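Local coordinates for neurotoxin (Clostridium botulinum, PDB 2QN0), which probably cleaves SNARE proteins of nerve cells, as the zinc-dependent protease light chain of the serotype C1 neurotoxin, at residues A[276-281]-A[354-359]; A[299-304]-A[338-343]; A[391-394]-A[398-401]. One frame throughout, in Å; residues are numbered along the deposited sequence.

Contact 2 is nested within the loop closed by contact 1: helix 283-304 starts just after segment 276-281 and reaches contact 2 with its last turns, and strand 340-341 leads into helix 344-357, which returns to contact 1. Their centres are about 28 Å apart; contact 1 closes the excursion at its base, and contact 2 joins its outgoing helix to the returning strand farther out. Contact 3 follows later in the chain, its centre about 29 Å from that of contact 1 and about 48 Å from that of contact 2, across the chain's centre. Contacts 1 and 3 both border helix 223-238, which carries the zinc ligands His229 and His233; contact 3 sits at its beginning.

Contact 1: residues A[276-281]-A[354-359]; sequences PTIDLI and LTQIFT
Ile278 sets CG1 beside its own backbone N (chi1 -71°) and then runs straight on (chi2 174°), which carries the methyl CD1 across to residues 354-359. Gln356 also keeps CG beside its backbone N (chi1 -63°), bringing the aliphatic part of the chain round to that methyl although its CB does not aim at it. The meeting is close: Ile278 CD1 lies 3.5 Å from Gln356 CG. The amide carbon Gln356 CD is 4.0 Å from Ile278 CD1. The same methyl also reaches the backbone, standing 3.8 Å from Thr355 O. That carbonyl oxygen is buried here with no polar partner in the model, whereas the hydroxyl of Thr355 is satisfied one turn back by Tyr351 O. With the CA atoms of Ile278 and Gln356 8.2 Å apart, the backbones stay well separated and the side chains bridge the gap.

The Ile278 side is a 3-10 turn, in which Ile281 N bonds to Ile278 O at 3.1 Å. It follows helix 267-273, the carrier of the zinc ligand Glu269; together with the HExxH helix 223-238, that helix builds the metal site of this protease family, and the side chain of Ile278 is about 13 Å from the zinc. Gln356 belongs to the last part of helix 344-357, where residues 354-357 take a wider pi-type turn. Phe358 is the centre of an inverse gamma turn and packs on Asn232 and Met235 of the zinc-binding helix, while Thr359 OG1 caps the following helix by accepting a hydrogen bond from Asn362 N.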
loop_
_atom_site.group_PDB
_atom_site.type_symbol
_atom_site.label_atom_id
_atom_site.label_comp_id
_atom_site.label_asym_id
_atom_site.label_seq_id
_atom_site.Cartn_x
_atom_site.Cartn_y
_atom_site.Cartn_z
ATOM N N PRO A 276 -8.887 -6.684 17.393
ATOM C CA PRO A 276 -8.528 -6.682 18.820
ATOM C C PRO A 276 -7.055 -6.364 19.085
ATOM O O PRO A 276 -6.698 -5.892 20.167
ATOM C CB PRO A 276 -8.892 -8.098 19.266
ATOM C CG PRO A 276 -10.032 -8.446 18.378
ATOM C CD PRO A 276 -9.585 -7.928 17.032
ATOM N N THR A 277 -6.208 -6.633 18.095
ATOM C CA THR A 277 -4.771 -6.383 18.194
ATOM C C THR A 277 -4.464 -4.934 18.548
ATOM O O THR A 277 -3.432 -4.642 19.151
ATOM C CB THR A 277 -4.057 -6.731 16.861
ATOM O OG1 THR A 277 -4.096 -8.145 16.661
ATOM C CG2 THR A 277 -2.600 -6.269 16.876
ATOM N N ILE A 278 -5.354 -4.026 18.161
ATOM C CA ILE A 278 -5.163 -2.609 18.446
ATOM C C ILE A 278 -4.995 -2.393 19.950
ATOM O O ILE A 278 -4.297 -1.475 20.378
ATOM C CB ILE A 278 -6.359 -1.783 17.923
ATOM C CG1 ILE A 278 -6.327 -1.760 16.389
ATOM C CG2 ILE A 278 -6.309 -0.359 18.478
ATOM C CD1 ILE A 278 -7.536 -1.106 15.740
ATOM N N ASP A 279 -5.621 -3.254 20.747
ATOM C CA ASP A 279 -5.532 -3.142 22.201
ATOM C C ASP A 279 -4.134 -3.420 22.752
ATOM O O ASP A 279 -3.866 -3.171 23.931
ATOM C CB ASP A 279 -6.545 -4.073 22.867
ATOM C CG ASP A 279 -7.979 -3.673 22.576
ATOM O OD1 ASP A 279 -8.279 -2.463 22.630
ATOM O OD2 ASP A 279 -8.806 -4.564 22.301
ATOM N N LEU A 280 -3.245 -3.948 21.914
ATOM C CA LEU A 280 -1.876 -4.214 22.352
ATOM C C LEU A 280 -1.164 -2.883 22.578
ATOM O O LEU A 280 -0.200 -2.807 23.337
ATOM C CB LEU A 280 -1.110 -5.039 21.312
ATOM C CG LEU A 280 -1.511 -6.513 21.154
ATOM C CD1 LEU A 280 -0.623 -7.174 20.107
ATOM C CD2 LEU A 280 -1.380 -7.238 22.487
ATOM N N ILE A 281 -1.631 -1.835 21.905
ATOM C CA ILE A 281 -1.034 -0.511 22.077
ATOM C C ILE A 281 -1.689 0.109 23.312
ATOM O O ILE A 281 -2.915 0.181 23.394
ATOM C CB ILE A 281 -1.324 0.417 20.881
ATOM C CG1 ILE A 281 -0.811 -0.216 19.584
ATOM C CG2 ILE A 281 -0.642 1.773 21.098
ATOM C CD1 ILE A 281 -1.186 0.575 18.342
ATOM N N LEU A 354 -9.716 5.847 9.490
ATOM C CA LEU A 354 -8.387 5.527 8.978
ATOM C C LEU A 354 -7.597 4.481 9.752
ATOM O O LEU A 354 -6.765 3.785 9.172
ATOM C CB LEU A 354 -7.549 6.807 8.894
ATOM C CG LEU A 354 -8.110 7.912 7.997
ATOM C CD1 LEU A 354 -7.237 9.147 8.107
ATOM C CD2 LEU A 354 -8.167 7.414 6.550
ATOM N N THR A 355 -7.858 4.362 11.051
ATOM C CA THR A 355 -7.114 3.422 11.885
ATOM C C THR A 355 -7.866 2.199 12.390
ATOM O O THR A 355 -7.239 1.215 12.790
ATOM C CB THR A 355 -6.526 4.138 13.120
ATOM O OG1 THR A 355 -7.591 4.739 13.871
ATOM C CG2 THR A 355 -5.538 5.212 12.697
ATOM N N GLN A 356 -9.193 2.246 12.382
ATOM C CA GLN A 356 -9.964 1.118 12.882
ATOM C C GLN A 356 -11.022 0.530 11.957
ATOM O O GLN A 356 -11.499 -0.576 12.202
ATOM C CB GLN A 356 -10.581 1.491 14.236
ATOM C CG GLN A 356 -9.516 1.760 15.290
ATOM C CD GLN A 356 -10.069 1.842 16.697
ATOM O OE1 GLN A 356 -11.003 1.125 17.051
ATOM N NE2 GLN A 356 -9.476 2.703 17.516
ATOM N N ILE A 357 -11.388 1.249 10.898
ATOM C CA ILE A 357 -12.381 0.739 9.955
ATOM C C ILE A 357 -11.696 0.216 8.688
ATOM O O ILE A 357 -12.009 -0.870 8.201
ATOM C CB ILE A 357 -13.403 1.826 9.586
ATOM C CG1 ILE A 357 -14.174 2.245 10.843
ATOM C CG2 ILE A 357 -14.363 1.302 8.522
ATOM C CD1 ILE A 357 -15.243 3.290 10.596
ATOM N N PHE A 358 -10.765 0.998 8.155
ATOM C CA PHE A 358 -10.011 0.584 6.976
ATOM C C PHE A 358 -8.850 -0.268 7.482
ATOM O O PHE A 358 -7.713 0.204 7.571
ATOM C CB PHE A 358 -9.486 1.811 6.228
ATOM C CG PHE A 358 -10.543 2.530 5.433
ATOM C CD1 PHE A 358 -11.018 1.993 4.240
ATOM C CD2 PHE A 358 -11.077 3.731 5.886
ATOM C CE1 PHE A 358 -12.012 2.644 3.508
ATOM C CE2 PHE A 358 -12.074 4.390 5.162
ATOM C CZ PHE A 358 -12.541 3.843 3.970
ATOM N N THR A 359 -9.153 -1.521 7.822
ATOM C CA THR A 359 -8.153 -2.451 8.346
ATOM C C THR A 359 -8.285 -3.823 7.691
ATOM O O THR A 359 -9.369 -4.214 7.261
ATOM C CB THR A 359 -8.318 -2.661 9.869
ATOM O OG1 THR A 359 -9.558 -3.335 10.122
ATOM C CG2 THR A 359 -8.317 -1.319 10.602
#

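Contact 2: residues A[299-304]-A[338-343]; sequences SIAKRL and GEVTVN
Val340 and Ala301 carry this contact, with Leu304 beside them. The CA atoms of Ala301 and Val340 are 5.7 Å apart, a closeness that the small alanine side chain permits where the strand passes the last turns of helix 283-304. The Ala301 methyl CB points at the strand and touches three groups: Val340 O at 3.8 Å, Val342 CG2 at 3.8 Å and, more loosely, Val340 CG1 at 4.2 Å. Val340 itself comes alongside the helix backbone, its CB 4.1 Å from Ala301 O. Because CG1 stands opposite the backbone N (chi1 -179°), the other branch of Val340 is directed along to the next helical turn, where CG2 meets Leu304 CB at 4.3 Å. Val342 faces the helix again and rests also on its Leu294 and Arg298, while the CB of Thr341 points away.

The meeting is apolar; a polar tie comes from just beyond it, where Asn305 OD1 accepts a hydrogen bond from Val340 N. Val340 also rests on Lys323 and Ile327, and Leu304 on Leu326, all of helix 319-330. The arrangement is a two-stranded antiparallel hairpin, 333-334 with 340-341, packed by one face against helices.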
loop_
_atom_site.group_PDB
_atom_site.type_symbol
_atom_site.label_atom_id
_atom_site.label_comp_id
_atom_site.label_asym_id
_atom_site.label_seq_id
_atom_site.Cartn_x
_atom_site.Cartn_y
_atom_site.Cartn_z
ATOM N N SER A 299 -2.005 22.724 12.543
ATOM C CA SER A 299 -0.934 23.466 11.894
ATOM C C SER A 299 -1.216 23.577 10.392
ATOM O O SER A 299 -0.900 24.591 9.768
ATOM C CB SER A 299 0.410 22.775 12.131
ATOM O OG SER A 299 1.470 23.518 11.558
ATOM N N ILE A 300 -1.812 22.534 9.817
ATOM C CA ILE A 300 -2.153 22.539 8.392
ATOM C C ILE A 300 -3.253 23.572 8.137
ATOM O O ILE A 300 -3.196 24.324 7.165
ATOM C CB ILE A 300 -2.659 21.146 7.920
ATOM C CG1 ILE A 300 -1.512 20.133 7.941
ATOM C CG2 ILE A 300 -3.268 21.251 6.522
ATOM C CD1 ILE A 300 -0.370 20.479 7.032
ATOM N N ALA A 301 -4.254 23.608 9.015
ATOM C CA ALA A 301 -5.348 24.566 8.869
ATOM C C ALA A 301 -4.779 25.984 8.867
ATOM O O ALA A 301 -5.221 26.841 8.101
ATOM C CB ALA A 301 -6.354 24.399 10.006
ATOM N N LYS A 302 -3.791 26.219 9.726
ATOM C CA LYS A 302 -3.150 27.526 9.816
ATOM C C LYS A 302 -2.484 27.859 8.483
ATOM O O LYS A 302 -2.577 28.986 7.995
ATOM C CB LYS A 302 -2.103 27.529 10.933
ATOM C CG LYS A 302 -1.279 28.801 11.004
ATOM C CD LYS A 302 -0.227 28.718 12.100
ATOM C CE LYS A 302 0.612 29.984 12.150
ATOM N NZ LYS A 302 -0.229 31.191 12.397
ATOM N N ARG A 303 -1.808 26.875 7.897
ATOM C CA ARG A 303 -1.148 27.083 6.614
ATOM C C ARG A 303 -2.183 27.457 5.561
ATOM O O ARG A 303 -1.973 28.387 4.783
ATOM C CB ARG A 303 -0.399 25.816 6.176
ATOM C CG ARG A 303 0.940 25.588 6.872
ATOM C CD ARG A 303 1.537 24.239 6.475
ATOM N NE ARG A 303 2.837 23.980 7.091
ATOM C CZ ARG A 303 4.007 24.335 6.566
ATOM N NH1 ARG A 303 4.058 24.973 5.404
ATOM N NH2 ARG A 303 5.133 24.038 7.201
ATOM N N LEU A 304 -3.305 26.743 5.545
ATOM C CA LEU A 304 -4.352 27.010 4.565
ATOM C C LEU A 304 -4.910 28.427 4.662
ATOM O O LEU A 304 -5.491 28.939 3.703
ATOM C CB LEU A 304 -5.483 25.987 4.699
ATOM C CG LEU A 304 -5.110 24.553 4.294
ATOM C CD1 LEU A 304 -6.288 23.626 4.537
ATOM C CD2 LEU A 304 -4.690 24.523 2.817
ATOM N N GLY A 338 -14.396 32.915 6.532
ATOM C CA GLY A 338 -13.531 32.323 5.529
ATOM C C GLY A 338 -12.330 31.622 6.136
ATOM O O GLY A 338 -11.567 30.958 5.433
ATOM N N GLU A 339 -12.153 31.767 7.446
ATOM C CA GLU A 339 -11.034 31.129 8.125
ATOM C C GLU A 339 -11.258 29.624 8.227
ATOM O O GLU A 339 -12.367 29.168 8.503
ATOM C CB GLU A 339 -10.851 31.708 9.529
ATOM C CG GLU A 339 -9.684 31.091 10.288
ATOM C CD GLU A 339 -9.520 31.663 11.679
ATOM O OE1 GLU A 339 -10.493 31.615 12.459
ATOM O OE2 GLU A 339 -8.415 32.153 11.996
ATOM N N VAL A 340 -10.196 28.861 7.998
ATOM C CA VAL A 340 -10.266 27.408 8.064
ATOM C C VAL A 340 -9.972 26.938 9.484
ATOM O O VAL A 340 -8.924 27.260 10.044
ATOM C CB VAL A 340 -9.239 26.759 7.112
ATOM C CG1 VAL A 340 -9.349 25.240 7.184
ATOM C CG2 VAL A 340 -9.475 27.240 5.683
ATOM N N THR A 341 -10.894 26.173 10.059
ATOM C CA THR A 341 -10.710 25.661 11.412
ATOM C C THR A 341 -10.900 24.150 11.473
ATOM O O THR A 341 -11.551 23.554 10.612
ATOM C CB THR A 341 -11.702 26.309 12.396
ATOM O OG1 THR A 341 -13.043 26.016 11.988
ATOM C CG2 THR A 341 -11.507 27.821 12.430
ATOM N N VAL A 342 -10.327 23.538 12.503
ATOM C CA VAL A 342 -10.436 22.100 12.696
ATOM C C VAL A 342 -11.576 21.784 13.658
ATOM O O VAL A 342 -11.635 22.319 14.765
ATOM C CB VAL A 342 -9.134 21.508 13.284
ATOM C CG1 VAL A 342 -9.256 19.996 13.389
ATOM C CG2 VAL A 342 -7.944 21.890 12.416
ATOM N N ASN A 343 -12.490 20.926 13.223
ATOM C CA ASN A 343 -13.614 20.512 14.054
ATOM C C ASN A 343 -13.200 19.179 14.673
ATOM O O ASN A 343 -12.988 18.201 13.956
ATOM C CB ASN A 343 -14.867 20.340 13.191
ATOM C CG ASN A 343 -16.058 19.827 13.980
ATOM O OD1 ASN A 343 -16.051 18.700 14.476
ATOM N ND2 ASN A 343 -17.090 20.655 14.098
#

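Contact 3: residues A[391-394]-A[398-401]; sequences NVYD and GFNI
Asp394 and Gly398 are joined by two backbone hydrogen bonds, forming a single antiparallel bridge: Asp394 N gives to Gly398 O at 3.0 Å, and Gly398 N to Asp394 O at 2.8 Å, the latter bent to 134° at the hydrogen. A CA-H...O contact from Tyr393 CA adds to the load on Gly398 O. Farther along, one water donates to both Val392 O and Phe399 O, 2.7 and 2.8 Å away respectively.

The aromatic contacts lie beside this bridge. With its CG opposite the backbone N (chi1 -172°), Tyr393 lays one ring face against Gly398, whose CA is 3.7 Å from the ring centroid in a CH-pi contact. The Tyr393 edge meets the Phe399 face in a T-shaped pair, planes at 70°, with Tyr393 CD1 over the middle of the phenylalanine ring. The Tyr393 hydroxyl bonds to Asp222 and its ring touches Pro223, at the start of the zinc-binding helix.

In apolar packing, Val392 CG1 runs beside Phe399 CE1 at 4.1 Å. Ile401 sets hydrocarbon against oxygens, CD1 3.6 Å from Val392 O and CG1 3.5 Å from Asp394 OD2.

The two segments are thus joined by a short bridge at Gly398, whose positive phi suits glycine, and the water satisfies two carbonyls that do not pair directly with each other.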
loop_
_atom_site.group_PDB
_atom_site.type_symbol
_atom_site.label_atom_id
_atom_site.label_comp_id
_atom_site.label_asym_id
_atom_site.label_seq_id
_atom_site.Cartn_x
_atom_site.Cartn_y
_atom_site.Cartn_z
ATOM N N ASN A 391 -11.099 -19.599 -13.645
ATOM C CA ASN A 391 -11.508 -20.905 -13.140
ATOM C C ASN A 391 -10.781 -21.166 -11.827
ATOM O O ASN A 391 -11.060 -22.141 -11.131
ATOM C CB ASN A 391 -11.155 -22.011 -14.136
ATOM C CG ASN A 391 -11.951 -21.915 -15.422
ATOM O OD1 ASN A 391 -13.177 -21.822 -15.398
ATOM N ND2 ASN A 391 -11.255 -21.942 -16.553
ATOM N N VAL A 392 -9.845 -20.282 -11.503
ATOM C CA VAL A 392 -9.046 -20.399 -10.288
ATOM C C VAL A 392 -9.359 -19.283 -9.299
ATOM O O VAL A 392 -9.539 -19.523 -8.102
ATOM C CB VAL A 392 -7.537 -20.337 -10.624
ATOM C CG1 VAL A 392 -6.709 -20.305 -9.344
ATOM C CG2 VAL A 392 -7.144 -21.539 -11.473
ATOM N N TYR A 393 -9.441 -18.064 -9.817
ATOM C CA TYR A 393 -9.685 -16.892 -8.990
ATOM C C TYR A 393 -10.506 -15.873 -9.773
ATOM O O TYR A 393 -10.108 -15.467 -10.863
ATOM C CB TYR A 393 -8.332 -16.282 -8.614
ATOM C CG TYR A 393 -8.380 -15.156 -7.607
ATOM C CD1 TYR A 393 -8.329 -15.416 -6.240
ATOM C CD2 TYR A 393 -8.464 -13.826 -8.025
ATOM C CE1 TYR A 393 -8.355 -14.376 -5.305
ATOM C CE2 TYR A 393 -8.495 -12.779 -7.103
ATOM C CZ TYR A 393 -8.438 -13.063 -5.745
ATOM O OH TYR A 393 -8.458 -12.036 -4.829
ATOM N N ASP A 394 -11.656 -15.470 -9.239
ATOM C CA ASP A 394 -12.457 -14.469 -9.932
ATOM C C ASP A 394 -12.762 -13.266 -9.049
ATOM O O ASP A 394 -12.565 -13.301 -7.833
ATOM C CB ASP A 394 -13.755 -15.068 -10.507
ATOM C CG ASP A 394 -14.694 -15.619 -9.447
ATOM O OD1 ASP A 394 -14.775 -15.061 -8.335
ATOM O OD2 ASP A 394 -15.386 -16.615 -9.748
ATOM N N GLY A 398 -13.088 -14.616 -5.420
ATOM C CA GLY A 398 -11.695 -14.982 -5.235
ATOM C C GLY A 398 -11.508 -16.461 -5.534
ATOM O O GLY A 398 -11.900 -16.931 -6.603
ATOM N N PHE A 399 -10.928 -17.200 -4.591
ATOM C CA PHE A 399 -10.689 -18.637 -4.765
ATOM C C PHE A 399 -11.906 -19.505 -4.435
ATOM O O PHE A 399 -12.023 -20.627 -4.927
ATOM C CB PHE A 399 -9.544 -19.112 -3.860
ATOM C CG PHE A 399 -8.191 -18.577 -4.232
ATOM C CD1 PHE A 399 -7.565 -18.972 -5.412
ATOM C CD2 PHE A 399 -7.518 -17.706 -3.375
ATOM C CE1 PHE A 399 -6.287 -18.512 -5.735
ATOM C CE2 PHE A 399 -6.241 -17.240 -3.687
ATOM C CZ PHE A 399 -5.621 -17.644 -4.869
ATOM N N ASN A 400 -12.798 -18.993 -3.591
ATOM C CA ASN A 400 -13.970 -19.750 -3.149
ATOM C C ASN A 400 -15.128 -19.722 -4.143
ATOM O O ASN A 400 -16.230 -19.264 -3.836
ATOM C CB ASN A 400 -14.404 -19.226 -1.781
ATOM C CG ASN A 400 -13.247 -19.185 -0.798
ATOM O OD1 ASN A 400 -12.494 -20.151 -0.685
ATOM N ND2 ASN A 400 -13.095 -18.069 -0.089
ATOM N N ILE A 401 -14.857 -20.257 -5.328
ATOM C CA ILE A 401 -15.811 -20.291 -6.433
ATOM C C ILE A 401 -16.835 -21.423 -6.343
ATOM O O ILE A 401 -16.474 -22.594 -6.237
ATOM C CB ILE A 401 -15.049 -20.408 -7.769
ATOM C CG1 ILE A 401 -14.029 -19.268 -7.877
ATOM C CG2 ILE A 401 -16.025 -20.363 -8.939
ATOM C CD1 ILE A 401 -13.000 -19.455 -8.979
HETATM O O HOH W 1 -10.198 -21.741 -6.793
#